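Local structure of inorganic pyrophosphatase (Neisseria gonorrhoeae, 5TEA) at residues L16-V21 / P69-E74; I26-E31 / L95-I100; M103-D108 / F145-Y150. The protein probably catalyses the magnesium-dependent hydrolysis of inorganic pyrophosphate to two phosphate ions, working as a homohexamer. All coordinates share one frame; numbering follows the deposited sequence.

Contact 1 of 3, residues L16-V21 / P69-E74. With CA (calcium ion), chain I.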
ATOM      1  N   LEU B  16       7.012  20.895  23.994  1.00 40.71           N
ATOM      2  CA  LEU B  16       5.880  21.495  23.312  1.00 37.50           C
ATOM      3  C   LEU B  16       4.870  22.005  24.322  1.00 36.98           C
ATOM      4  O   LEU B  16       4.601  21.348  25.334  1.00 37.96           O
ATOM      5  CB  LEU B  16       5.184  20.488  22.393  1.00 43.95           C
ATOM      6  CG  LEU B  16       5.711  20.255  20.985  1.00 43.43           C
ATOM      7  CD1 LEU B  16       4.946  19.096  20.325  1.00 34.08           C
ATOM      8  CD2 LEU B  16       5.590  21.529  20.179  1.00 40.43           C
ATOM      9  N   THR B  17       4.302  23.155  24.032  1.00 35.84           N
ATOM     10  CA  THR B  17       3.147  23.687  24.728  1.00 34.92           C
ATOM     11  C   THR B  17       1.896  23.416  23.911  1.00 33.56           C
ATOM     12  O   THR B  17       1.974  22.935  22.776  1.00 29.97           O
ATOM     13  CB  THR B  17       3.324  25.186  24.951  1.00 40.94           C
ATOM     14  OG1 THR B  17       3.270  25.855  23.688  1.00 41.30           O
ATOM     15  CG2 THR B  17       4.651  25.466  25.631  1.00 41.07           C
ATOM     16  N   PRO B  18       0.703  23.702  24.453  1.00 30.31           N
ATOM     17  CA  PRO B  18      -0.508  23.549  23.631  1.00 27.42           C
ATOM     18  C   PRO B  18      -0.543  24.474  22.431  1.00 26.20           C
ATOM     19  O   PRO B  18      -1.303  24.209  21.496  1.00 28.53           O
ATOM     20  CB  PRO B  18      -1.649  23.863  24.609  1.00 27.37           C
ATOM     21  CG  PRO B  18      -1.079  23.568  25.947  1.00 30.28           C
ATOM     22  CD  PRO B  18       0.361  23.987  25.861  1.00 36.12           C
ATOM     23  N   GLY B  19       0.221  25.567  22.437  1.00 27.77           N
ATOM     24  CA  GLY B  19       0.192  26.477  21.302  1.00 32.70           C
ATOM     25  C   GLY B  19      -0.819  27.605  21.446  1.00 29.39           C
ATOM     26  O   GLY B  19      -1.178  27.995  22.564  1.00 28.75           O
ATOM     27  N   ASP B  20      -1.300  28.128  20.315  1.00 27.49           N
ATOM     28  CA  ASP B  20      -2.118  29.349  20.288  1.00 30.76           C
ATOM     29  C   ASP B  20      -3.595  28.966  20.354  1.00 30.74           C
ATOM     30  O   ASP B  20      -4.323  28.996  19.361  1.00 25.05           O
ATOM     31  CB  ASP B  20      -1.806  30.169  19.034  1.00 32.96           C
ATOM     32  CG  ASP B  20      -2.546  31.504  18.991  1.00 34.60           C
ATOM     33  OD1 ASP B  20      -3.299  31.823  19.931  1.00 32.36           O
ATOM     34  OD2 ASP B  20      -2.375  32.241  17.999  1.00 42.06           O
ATOM     35  N   VAL B  21      -4.047  28.617  21.564  1.00 29.39           N
ATOM     36  CA  VAL B  21      -5.413  28.121  21.731  1.00 28.85           C
ATOM     37  C   VAL B  21      -6.419  29.174  21.289  1.00 20.87           C
ATOM     38  O   VAL B  21      -7.350  28.886  20.526  1.00 21.17           O
ATOM     39  CB  VAL B  21      -5.656  27.684  23.186  1.00 27.40           C
ATOM     40  CG1 VAL B  21      -7.072  27.139  23.337  1.00 22.50           C
ATOM     41  CG2 VAL B  21      -4.619  26.652  23.599  1.00 23.60           C
ATOM     42  N   PRO B  69      -0.222  18.341  23.739  1.00 18.20           N
ATOM     43  CA  PRO B  69       0.708  18.328  24.878  1.00 27.40           C
ATOM     44  C   PRO B  69       0.235  19.248  25.996  1.00 25.11           C
ATOM     45  O   PRO B  69      -0.407  20.271  25.756  1.00 23.94           O
ATOM     46  CB  PRO B  69       2.033  18.831  24.280  1.00 26.07           C
ATOM     47  CG  PRO B  69       1.841  18.890  22.806  1.00 27.05           C
ATOM     48  CD  PRO B  69       0.374  18.902  22.513  1.00 21.65           C
ATOM     49  N   GLN B  70       0.560  18.856  27.233  1.00 23.34           N
ATOM     50  CA  GLN B  70       0.327  19.675  28.429  1.00 25.33           C
ATOM     51  C   GLN B  70      -1.158  19.956  28.644  1.00 25.50           C
ATOM     52  O   GLN B  70      -1.550  21.058  29.023  1.00 26.31           O
ATOM     53  CB  GLN B  70       1.129  20.977  28.385  1.00 25.64           C
ATOM     54  CG  GLN B  70       2.624  20.749  28.280  1.00 30.81           C
ATOM     55  CD  GLN B  70       3.424  22.024  28.450  1.00 38.19           C
ATOM     56  OE1 GLN B  70       2.880  23.128  28.409  1.00 45.50           O
ATOM     57  NE2 GLN B  70       4.726  21.876  28.649  1.00 40.32           N
ATOM     58  N   THR B  71      -1.986  18.934  28.425  1.00 24.99           N
ATOM     59  CA  THR B  71      -3.409  18.985  28.717  1.00 25.56           C
ATOM     60  C   THR B  71      -3.798  17.709  29.456  1.00 32.34           C
ATOM     61  O   THR B  71      -3.126  16.681  29.345  1.00 32.28           O
ATOM     62  CB  THR B  71      -4.255  19.129  27.442  1.00 23.45           C
ATOM     63  OG1 THR B  71      -4.024  18.010  26.584  1.00 22.00           O
ATOM     64  CG2 THR B  71      -3.903  20.426  26.670  1.00 22.32           C
ATOM     65  N   LEU B  72      -4.894  17.783  30.214  1.00 29.73           N
ATOM     66  CA  LEU B  72      -5.416  16.628  30.941  1.00 30.44           C
ATOM     67  C   LEU B  72      -6.935  16.583  30.856  1.00 37.75           C
ATOM     68  O   LEU B  72      -7.601  17.583  31.137  1.00 31.54           O
ATOM     69  CB  LEU B  72      -5.011  16.667  32.420  1.00 35.13           C
ATOM     70  CG  LEU B  72      -3.567  16.392  32.831  1.00 40.34           C
ATOM     71  CD1 LEU B  72      -3.479  16.314  34.347  1.00 45.37           C
ATOM     72  CD2 LEU B  72      -3.060  15.109  32.187  1.00 43.59           C
ATOM     73  N   ASP B  73      -7.475  15.416  30.507  1.00 30.56           N
ATOM     74  CA  ASP B  73      -8.875  15.103  30.783  1.00 39.72           C
ATOM     75  C   ASP B  73      -9.133  15.088  32.286  1.00 51.96           C
ATOM     76  O   ASP B  73      -8.211  15.008  33.098  1.00 53.58           O
ATOM     77  CB  ASP B  73      -9.246  13.732  30.226  1.00 51.52           C
ATOM     78  CG  ASP B  73      -9.858  13.793  28.845  1.00 53.53           C
ATOM     79  OD1 ASP B  73     -10.261  14.883  28.387  1.00 49.68           O
ATOM     80  OD2 ASP B  73      -9.953  12.715  28.226  1.00 54.30           O
ATOM     81  N   GLU B  74     -10.423  15.119  32.648  1.00 56.00           N
ATOM     82  CA  GLU B  74     -10.816  15.151  34.056  1.00 61.95           C
ATOM     83  C   GLU B  74     -10.372  13.907  34.819  1.00 53.63           C
ATOM     84  O   GLU B  74     -10.308  13.942  36.054  1.00 54.56           O
ATOM     85  CB  GLU B  74     -12.334  15.327  34.181  1.00 62.81           C
TER
HETATM   86 CA    CA I 201      -8.803  11.452  26.610  1.00 39.55          CA
HETATM   87  O   HOH W   1      -9.707  13.454  25.642  1.00 22.58           O
HETATM   88  O   HOH W   2      -8.507   9.645  25.806  1.00 20.10           O

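Contact 2 of 3, residues I26-E31 / L95-I100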
ATOM      1  N   ILE B  26      -3.138  25.036  17.311  1.00 16.05           N
ATOM      2  CA  ILE B  26      -2.554  24.367  18.467  1.00 21.47           C
ATOM      3  C   ILE B  26      -1.497  23.369  18.005  1.00 21.38           C
ATOM      4  O   ILE B  26      -1.397  23.041  16.824  1.00 17.72           O
ATOM      5  CB  ILE B  26      -3.620  23.653  19.309  1.00 21.65           C
ATOM      6  CG1 ILE B  26      -4.236  22.511  18.487  1.00 16.88           C
ATOM      7  CG2 ILE B  26      -4.650  24.676  19.819  1.00 23.24           C
ATOM      8  CD1 ILE B  26      -5.262  21.699  19.231  1.00 19.48           C
ATOM      9  N   ASN B  27      -0.739  22.842  18.973  1.00 17.29           N
ATOM     10  CA  ASN B  27       0.252  21.808  18.692  1.00 18.45           C
ATOM     11  C   ASN B  27      -0.368  20.444  18.955  1.00 19.81           C
ATOM     12  O   ASN B  27      -1.011  20.241  19.990  1.00 20.33           O
ATOM     13  CB  ASN B  27       1.514  22.005  19.544  1.00 18.75           C
ATOM     14  CG  ASN B  27       2.243  23.300  19.214  1.00 24.08           C
ATOM     15  OD1 ASN B  27       2.299  23.706  18.060  1.00 25.93           O
ATOM     16  ND2 ASN B  27       2.782  23.962  20.230  1.00 22.74           N
ATOM     17  N   VAL B  28      -0.174  19.517  18.020  1.00 15.32           N
ATOM     18  CA  VAL B  28      -0.731  18.169  18.099  1.00 14.97           C
ATOM     19  C   VAL B  28       0.387  17.174  17.843  1.00 18.89           C
ATOM     20  O   VAL B  28       1.220  17.382  16.954  1.00 19.05           O
ATOM     21  CB  VAL B  28      -1.887  17.979  17.085  1.00 16.19           C
ATOM     22  CG1 VAL B  28      -2.298  16.512  16.986  1.00 20.27           C
ATOM     23  CG2 VAL B  28      -3.076  18.827  17.527  1.00 17.58           C
ATOM     24  N   VAL B  29       0.439  16.115  18.651  1.00 20.01           N
ATOM     25  CA  VAL B  29       1.358  15.004  18.440  1.00 17.17           C
ATOM     26  C   VAL B  29       0.550  13.813  17.934  1.00 22.61           C
ATOM     27  O   VAL B  29      -0.430  13.409  18.570  1.00 19.44           O
ATOM     28  CB  VAL B  29       2.125  14.663  19.734  1.00 20.86           C
ATOM     29  CG1 VAL B  29       2.928  13.370  19.571  1.00 18.28           C
ATOM     30  CG2 VAL B  29       3.050  15.818  20.118  1.00 22.16           C
ATOM     31  N   ASN B  30       0.947  13.251  16.785  1.00 18.80           N
ATOM     32  CA  ASN B  30       0.191  12.153  16.190  1.00 17.06           C
ATOM     33  C   ASN B  30       0.615  10.825  16.799  1.00 18.45           C
ATOM     34  O   ASN B  30       1.819  10.530  16.898  1.00 20.87           O
ATOM     35  CB  ASN B  30       0.373  12.095  14.670  1.00 16.83           C
ATOM     36  CG  ASN B  30      -0.637  11.166  14.003  1.00 18.59           C
ATOM     37  OD1 ASN B  30      -1.846  11.363  14.122  1.00 18.27           O
ATOM     38  ND2 ASN B  30      -0.146  10.149  13.298  1.00 16.75           N
ATOM     39  N   GLU B  31      -0.368  10.017  17.198  1.00 15.85           N
ATOM     40  CA  GLU B  31      -0.080   8.673  17.716  1.00 16.83           C
ATOM     41  C   GLU B  31      -0.430   7.553  16.748  1.00 15.05           C
ATOM     42  O   GLU B  31       0.312   6.572  16.663  1.00 16.79           O
ATOM     43  CB  GLU B  31      -0.828   8.424  19.032  1.00 20.88           C
ATOM     44  CG  GLU B  31      -0.442   9.363  20.166  1.00 20.84           C
ATOM     45  CD  GLU B  31      -1.517   9.453  21.228  1.00 22.41           C
ATOM     46  OE1 GLU B  31      -1.233   9.096  22.384  1.00 21.36           O
ATOM     47  OE2 GLU B  31      -2.645   9.894  20.908  1.00 19.76           O
ATOM     48  N   LEU B  95       2.715  18.624  14.808  1.00 19.29           N
ATOM     49  CA  LEU B  95       2.367  19.641  13.822  1.00 22.09           C
ATOM     50  C   LEU B  95       1.548  20.745  14.478  1.00 19.83           C
ATOM     51  O   LEU B  95       0.889  20.539  15.500  1.00 17.44           O
ATOM     52  CB  LEU B  95       1.574  19.047  12.656  1.00 17.77           C
ATOM     53  CG  LEU B  95       0.114  18.640  12.952  1.00 18.68           C
ATOM     54  CD1 LEU B  95      -0.675  18.607  11.650  1.00 21.88           C
ATOM     55  CD2 LEU B  95       0.045  17.273  13.632  1.00 21.29           C
ATOM     56  N   GLU B  96       1.588  21.915  13.857  1.00 20.17           N
ATOM     57  CA  GLU B  96       0.611  22.952  14.137  1.00 17.28           C
ATOM     58  C   GLU B  96      -0.671  22.610  13.397  1.00 17.60           C
ATOM     59  O   GLU B  96      -0.649  22.320  12.192  1.00 16.88           O
ATOM     60  CB  GLU B  96       1.151  24.319  13.704  1.00 14.75           C
ATOM     61  CG  GLU B  96       2.399  24.684  14.482  1.00 20.03           C
ATOM     62  CD  GLU B  96       2.852  26.118  14.248  1.00 33.24           C
ATOM     63  OE1 GLU B  96       2.177  26.830  13.480  1.00 31.81           O
ATOM     64  OE2 GLU B  96       3.884  26.520  14.827  1.00 33.21           O
ATOM     65  N   ALA B  97      -1.788  22.623  14.120  1.00 14.44           N
ATOM     66  CA  ALA B  97      -3.059  22.177  13.570  1.00 16.10           C
ATOM     67  C   ALA B  97      -4.149  23.190  13.878  1.00 17.16           C
ATOM     68  O   ALA B  97      -4.161  23.794  14.952  1.00 19.06           O
ATOM     69  CB  ALA B  97      -3.454  20.806  14.130  1.00 16.69           C
ATOM     70  N   ARG B  98      -5.080  23.349  12.945  1.00 14.87           N
ATOM     71  CA  ARG B  98      -6.217  24.234  13.172  1.00 22.30           C
ATOM     72  C   ARG B  98      -7.326  23.453  13.864  1.00 20.95           C
ATOM     73  O   ARG B  98      -7.664  22.345  13.438  1.00 16.08           O
ATOM     74  CB  ARG B  98      -6.726  24.831  11.855  1.00 19.98           C
ATOM     75  CG  ARG B  98      -8.124  25.445  11.954  1.00 18.77           C
ATOM     76  CD  ARG B  98      -8.592  26.039  10.625  1.00 30.19           C
ATOM     77  NE  ARG B  98      -7.927  27.304  10.329  1.00 33.45           N
ATOM     78  CZ  ARG B  98      -8.313  28.495  10.784  1.00 33.78           C
ATOM     79  NH1 ARG B  98      -9.379  28.615  11.567  1.00 30.57           N
ATOM     80  NH2 ARG B  98      -7.628  29.576  10.449  1.00 42.23           N
ATOM     81  N   VAL B  99      -7.876  24.033  14.934  1.00 16.54           N
ATOM     82  CA  VAL B  99      -9.034  23.485  15.646  1.00 17.36           C
ATOM     83  C   VAL B  99     -10.292  23.804  14.841  1.00 16.93           C
ATOM     84  O   VAL B  99     -10.598  24.980  14.611  1.00 18.05           O
ATOM     85  CB  VAL B  99      -9.141  24.094  17.052  1.00 14.57           C
ATOM     86  CG1 VAL B  99     -10.428  23.622  17.766  1.00 14.82           C
ATOM     87  CG2 VAL B  99      -7.903  23.807  17.879  1.00 17.90           C
ATOM     88  N   ILE B 100     -11.039  22.782  14.423  1.00 13.97           N
ATOM     89  CA  ILE B 100     -12.273  23.027  13.677  1.00 16.49           C
ATOM     90  C   ILE B 100     -13.533  22.558  14.392  1.00 18.67           C
ATOM     91  O   ILE B 100     -14.638  22.863  13.910  1.00 16.69           O
ATOM     92  CB  ILE B 100     -12.236  22.442  12.242  1.00 16.06           C
ATOM     93  CG1 ILE B 100     -12.241  20.907  12.258  1.00 19.12           C
ATOM     94  CG2 ILE B 100     -11.079  23.041  11.417  1.00 18.35           C
ATOM     95  CD1 ILE B 100     -12.486  20.290  10.883  1.00 22.38           C
TER
HETATM   96  O   HOH W   3       4.944  24.299  17.101  1.00 40.92           O

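Contact 3 of 3, residues M103-D108 / F145-Y150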
ATOM      1  N   MET B 103     -15.648  16.619  19.163  1.00 15.16           N
ATOM      2  CA  MET B 103     -16.557  15.498  19.341  1.00 13.45           C
ATOM      3  C   MET B 103     -16.742  15.302  20.843  1.00 15.39           C
ATOM      4  O   MET B 103     -15.823  14.838  21.519  1.00 17.36           O
ATOM      5  CB  MET B 103     -15.992  14.239  18.677  1.00 15.82           C
ATOM      6  CG  MET B 103     -16.980  13.100  18.656  1.00 17.93           C
ATOM      7  SD  MET B 103     -16.266  11.611  17.929  1.00 21.04           S
ATOM      8  CE  MET B 103     -15.318  10.994  19.314  1.00 19.21           C
ATOM      9  N   LYS B 104     -17.911  15.702  21.376  1.00 14.77           N
ATOM     10  CA  LYS B 104     -18.203  15.456  22.781  1.00 15.71           C
ATOM     11  C   LYS B 104     -18.512  13.979  22.977  1.00 18.81           C
ATOM     12  O   LYS B 104     -19.393  13.428  22.309  1.00 23.21           O
ATOM     13  CB  LYS B 104     -19.386  16.303  23.254  1.00 16.59           C
ATOM     14  CG  LYS B 104     -19.107  17.795  23.202  1.00 30.44           C
ATOM     15  CD  LYS B 104     -18.087  18.207  24.248  1.00 33.48           C
ATOM     16  CE  LYS B 104     -18.679  18.124  25.651  1.00 31.17           C
ATOM     17  NZ  LYS B 104     -17.783  18.663  26.712  1.00 30.27           N
ATOM     18  N   PHE B 105     -17.810  13.343  23.910  1.00 17.57           N
ATOM     19  CA  PHE B 105     -17.773  11.885  23.923  1.00 19.00           C
ATOM     20  C   PHE B 105     -17.671  11.395  25.355  1.00 20.77           C
ATOM     21  O   PHE B 105     -16.937  11.960  26.170  1.00 21.07           O
ATOM     22  CB  PHE B 105     -16.594  11.385  23.088  1.00 20.94           C
ATOM     23  CG  PHE B 105     -16.540   9.892  22.911  1.00 17.80           C
ATOM     24  CD1 PHE B 105     -17.541   9.217  22.233  1.00 17.53           C
ATOM     25  CD2 PHE B 105     -15.453   9.179  23.381  1.00 19.41           C
ATOM     26  CE1 PHE B 105     -17.475   7.828  22.064  1.00 21.25           C
ATOM     27  CE2 PHE B 105     -15.360   7.793  23.205  1.00 21.04           C
ATOM     28  CZ  PHE B 105     -16.375   7.123  22.544  1.00 20.82           C
ATOM     29  N   VAL B 106     -18.406  10.331  25.647  1.00 20.13           N
ATOM     30  CA  VAL B 106     -18.380   9.694  26.950  1.00 19.45           C
ATOM     31  C   VAL B 106     -17.904   8.270  26.739  1.00 23.70           C
ATOM     32  O   VAL B 106     -18.425   7.556  25.873  1.00 23.85           O
ATOM     33  CB  VAL B 106     -19.759   9.738  27.632  1.00 22.06           C
ATOM     34  CG1 VAL B 106     -19.734   8.946  28.933  1.00 25.35           C
ATOM     35  CG2 VAL B 106     -20.150  11.201  27.895  1.00 21.25           C
ATOM     36  N   ASP B 107     -16.898   7.876  27.508  1.00 19.58           N
ATOM     37  CA  ASP B 107     -16.243   6.574  27.379  1.00 21.22           C
ATOM     38  C   ASP B 107     -16.141   6.015  28.786  1.00 23.44           C
ATOM     39  O   ASP B 107     -15.461   6.603  29.635  1.00 21.70           O
ATOM     40  CB  ASP B 107     -14.859   6.733  26.741  1.00 27.93           C
ATOM     41  CG  ASP B 107     -14.197   5.407  26.391  1.00 33.43           C
ATOM     42  OD1 ASP B 107     -14.594   4.353  26.918  1.00 29.59           O
ATOM     43  OD2 ASP B 107     -13.249   5.432  25.577  1.00 38.63           O
ATOM     44  N   ASP B 108     -16.848   4.913  29.042  1.00 21.78           N
ATOM     45  CA  ASP B 108     -16.762   4.190  30.315  1.00 23.24           C
ATOM     46  C   ASP B 108     -17.122   5.075  31.509  1.00 24.23           C
ATOM     47  O   ASP B 108     -16.531   4.970  32.589  1.00 25.41           O
ATOM     48  CB  ASP B 108     -15.375   3.558  30.495  1.00 24.83           C
ATOM     49  CG  ASP B 108     -15.365   2.461  31.548  1.00 31.02           C
ATOM     50  OD1 ASP B 108     -16.366   1.702  31.655  1.00 25.58           O
ATOM     51  OD2 ASP B 108     -14.350   2.345  32.270  1.00 26.00           O
ATOM     52  N   PHE B 145     -20.147   6.859  14.032  1.00 17.79           N
ATOM     53  CA  PHE B 145     -20.432   5.430  14.143  1.00 21.83           C
ATOM     54  C   PHE B 145     -19.246   4.687  14.735  1.00 17.17           C
ATOM     55  O   PHE B 145     -19.418   3.810  15.600  1.00 21.68           O
ATOM     56  CB  PHE B 145     -20.801   4.837  12.781  1.00 19.69           C
ATOM     57  CG  PHE B 145     -21.198   3.372  12.854  1.00 21.06           C
ATOM     58  CD1 PHE B 145     -20.229   2.375  12.895  1.00 19.44           C
ATOM     59  CD2 PHE B 145     -22.537   3.002  12.901  1.00 22.48           C
ATOM     60  CE1 PHE B 145     -20.588   1.044  12.987  1.00 20.18           C
ATOM     61  CE2 PHE B 145     -22.907   1.660  12.983  1.00 21.82           C
ATOM     62  CZ  PHE B 145     -21.926   0.683  13.022  1.00 23.39           C
ATOM     63  N   HIS B 146     -18.040   5.003  14.260  1.00 15.11           N
ATOM     64  CA  HIS B 146     -16.836   4.358  14.765  1.00 19.79           C
ATOM     65  C   HIS B 146     -16.762   4.460  16.280  1.00 20.42           C
ATOM     66  O   HIS B 146     -16.597   3.454  16.977  1.00 19.00           O
ATOM     67  CB  HIS B 146     -15.577   4.973  14.130  1.00 15.58           C
ATOM     68  CG  HIS B 146     -14.304   4.445  14.722  1.00 15.80           C
ATOM     69  ND1 HIS B 146     -13.749   3.238  14.348  1.00 18.58           N
ATOM     70  CD2 HIS B 146     -13.521   4.923  15.717  1.00 16.24           C
ATOM     71  CE1 HIS B 146     -12.658   3.018  15.062  1.00 21.75           C
ATOM     72  NE2 HIS B 146     -12.508   4.019  15.912  1.00 19.49           N
ATOM     73  N   PHE B 147     -16.853   5.676  16.809  1.00 17.19           N
ATOM     74  CA  PHE B 147     -16.632   5.827  18.238  1.00 19.85           C
ATOM     75  C   PHE B 147     -17.810   5.349  19.068  1.00 18.12           C
ATOM     76  O   PHE B 147     -17.621   5.046  20.246  1.00 19.22           O
ATOM     77  CB  PHE B 147     -16.267   7.291  18.561  1.00 17.05           C
ATOM     78  CG  PHE B 147     -14.842   7.607  18.222  1.00 16.17           C
ATOM     79  CD1 PHE B 147     -13.811   7.153  19.034  1.00 21.00           C
ATOM     80  CD2 PHE B 147     -14.521   8.287  17.047  1.00 14.17           C
ATOM     81  CE1 PHE B 147     -12.469   7.383  18.707  1.00 22.60           C
ATOM     82  CE2 PHE B 147     -13.175   8.515  16.707  1.00 16.48           C
ATOM     83  CZ  PHE B 147     -12.159   8.084  17.545  1.00 23.09           C
ATOM     84  N   ASN B 148     -19.011   5.265  18.483  1.00 16.84           N
ATOM     85  CA  ASN B 148     -20.156   4.677  19.174  1.00 17.06           C
ATOM     86  C   ASN B 148     -20.070   3.157  19.261  1.00 18.62           C
ATOM     87  O   ASN B 148     -20.746   2.556  20.107  1.00 20.15           O
ATOM     88  CB  ASN B 148     -21.463   5.051  18.454  1.00 17.15           C
ATOM     89  CG  ASN B 148     -21.971   6.429  18.847  1.00 25.73           C
ATOM     90  OD1 ASN B 148     -21.600   6.949  19.896  1.00 23.73           O
ATOM     91  ND2 ASN B 148     -22.853   7.005  18.028  1.00 18.85           N
ATOM     92  N   HIS B 149     -19.245   2.526  18.432  1.00 18.18           N
ATOM     93  CA  HIS B 149     -19.282   1.074  18.319  1.00 19.67           C
ATOM     94  C   HIS B 149     -17.938   0.358  18.444  1.00 25.79           C
ATOM     95  O   HIS B 149     -17.914  -0.880  18.383  1.00 21.81           O
ATOM     96  CB  HIS B 149     -19.922   0.698  16.977  1.00 20.40           C
ATOM     97  CG  HIS B 149     -21.374   1.044  16.893  1.00 24.52           C
ATOM     98  ND1 HIS B 149     -22.353   0.262  17.465  1.00 27.93           N
ATOM     99  CD2 HIS B 149     -22.012   2.102  16.336  1.00 24.92           C
ATOM    100  CE1 HIS B 149     -23.535   0.812  17.246  1.00 29.12           C
ATOM    101  NE2 HIS B 149     -23.357   1.930  16.564  1.00 27.60           N
ATOM    102  N   TYR B 150     -16.825   1.074  18.622  1.00 19.56           N
ATOM    103  CA  TYR B 150     -15.535   0.406  18.447  1.00 20.50           C
ATOM    104  C   TYR B 150     -15.192  -0.562  19.572  1.00 22.65           C
ATOM    105  O   TYR B 150     -14.295  -1.397  19.392  1.00 24.06           O
ATOM    106  CB  TYR B 150     -14.410   1.433  18.274  1.00 23.43           C
ATOM    107  CG  TYR B 150     -14.007   2.164  19.533  1.00 28.68           C
ATOM    108  CD1 TYR B 150     -14.828   3.138  20.089  1.00 28.31           C
ATOM    109  CD2 TYR B 150     -12.793   1.893  20.153  1.00 32.55           C
ATOM    110  CE1 TYR B 150     -14.446   3.822  21.236  1.00 29.67           C
ATOM    111  CE2 TYR B 150     -12.404   2.566  21.293  1.00 40.60           C
ATOM    112  CZ  TYR B 150     -13.232   3.532  21.830  1.00 43.19           C
ATOM    113  OH  TYR B 150     -12.847   4.203  22.968  1.00 55.74           O
TER

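Contact 1 of 3, residues L16-V21 / P69-E74
Leu16 and Pro69 meet obliquely, with Leu16 CB lying 3.7 Å from Pro69 CG. The leucine's CG stands anti to its carbonyl carbon (chi1 -84°), and from there the CD1 methyl reaches the same corner of the proline ring, 4.0 Å from Pro69 CG. Pro18 comes in beside this pair and meets backbone instead of another ring: its CG sits 3.4 Å from Pro69 O. Gln70 runs across Pro18 at about a right angle. Its chain is extended beyond CG, which carries the amide out along the backbone of Leu16 and Thr17, and OE1 ends 3.7 Å from Pro18 CD. At the other corner of the amide, Gln70 NE2 is 3.4 Å from Leu16 O, but the angle is too poor for a hydrogen bond. What holds this nitrogen is the carbonyl of Asn13. Thr17 points its CB away and touches the glutamine only lightly; its OG1 accepts a weak bond from Gly19 N (3.3 Å). No hydrogen bond spans the two segments, so van der Waals fit carries the contact. Further along 69-74, the chain reaches the metal site: Asp73 OD2 binds the calcium ion at 2.4 Å, and two waters, the carboxylates of Asp77, Asp80 and Asp112 and the backbone carbonyl of Glu78 complete the shell. The contact sits between strand 25-32 and the C-terminal helix 167-183. Leu16 leans on Val29 of the strand and on Leu46 of a neighbouring subunit, while Pro18 and Gln70 rest on Ile178 and Trp181 of the helix.

Contact 2 of 3, residues I26-E31 / L95-I100
The Asn27 amide comes up alongside the aliphatic part of Glu96, whose extended chain carries the carboxylate past it; the two planes are 43° apart. They do not bond directly: Asn27 OD1 passes 3.7 Å from Glu96 CG, and a water bridges the two groups, donating to Asn27 OD1 (2.9 Å) and only weakly to Glu96 OE2. On the nitrogen side, ND2 is held by Thr17 O, which fixes the rotation of the group. Beneath this polar pair the strands run antiparallel in register. Ile26 with Ala97 and Val28 with Leu95 form hydrogen-bonded pairs, each with two reciprocal N-H...O bonds, among them Ala97 N to Ile26 O at 2.8 Å; Asn27 and Glu96 make the non-hydrogen-bonded pair between them. The other face is apolar. Val28 CG2 sits 3.9 Å from Ala97 CB, and Leu95 CD2 comes alongside Val28 CB at 4.0 Å. Ile26 has CG1 between its backbone N and carbonyl carbon (chi1 65°), and the CD1 beyond it crosses to Val99 CG2, 3.6 Å away. The N-to-C directions of the two short segments make 117°, far from the 180° of flat antiparallel strands, a strong coil consistent with the barrel core of family I pyrophosphatases. Strands 64-67 and 110-119 flank the pair, and helix 167-183 covers Ile26 and Val99 through Ile174. At Leu95 the sheet continues into a parallel strand of a neighbouring subunit.

Contact 3 of 3, residues M103-D108 / F145-Y150
Met103 lays its terminal methyl over one face of the Phe147 ring, CE standing 3.9 Å from the ring centroid in a CH-pi contact. A bend at the end of the methionine chain (chi3 80°) brings the methyl there; SD, 4.7 Å from the same centroid, lies obliquely, giving a Met-aromatic contact. His146 covers the opposite face with its CD2, so the phenylalanine is gripped between the methionine from the strand and a histidine of its own helix. Phe105 adds a T-shaped stack: Phe147 turns its edge toward the face of Phe105, with centroids 5.7 Å apart and planes at 71°. The rim of Phe105 is used as well. Its CE1 points to the helix backbone, 3.3 Å from Phe147 O near the plane of the Phe105 ring, and its CZ reaches the edge of Tyr150, 4.0 Å from Tyr150 CE1. Asp107 meets the phenol end of that tyrosine, with OD2 2.9 Å from Tyr150 OH and close to the plane of the ring. Carboxylate and ring stand almost perpendicular, at 87°. Tyr150 is predicted to bind substrate, and Lys61 lies against it as a cation-pi partner. The side chains of Met103, Phe105 and Asp107, on one side of the strand, run from buried apolar packing to this tyrosine. The arrangement packs the C-terminal end of helix 137-149 onto one side of strand 94-107. That strand has 110-119 and 159-165 for neighbours: Asp107 touches the metal ligand Asp112 on the first, and Phe105 touches Val161 on the second. Leu82 of strand 80-83 closes in on both Met103 and Phe147.

From the N terminus, strand 19-20 turns back after a short loop into strand 25-32, its neighbour in the sheet. Contact 1 closes the first long loop, bringing 69-74 back to the start of the chain. Contact 2 opens within that loop, at 26-31, and closes beyond it at 95-100, so the two cross, joining the N-terminal segment, the 69-74 loop and strands 25-32 and 94-107. Contact 3 follows in series: strand 94-107 runs on into 103-108, and the contact closes the loop from there to the end of helix 137-149. It lies across the chain's centre from the other two, its centre about 22 Å from that of contact 1 and about 20 Å from that of contact 2.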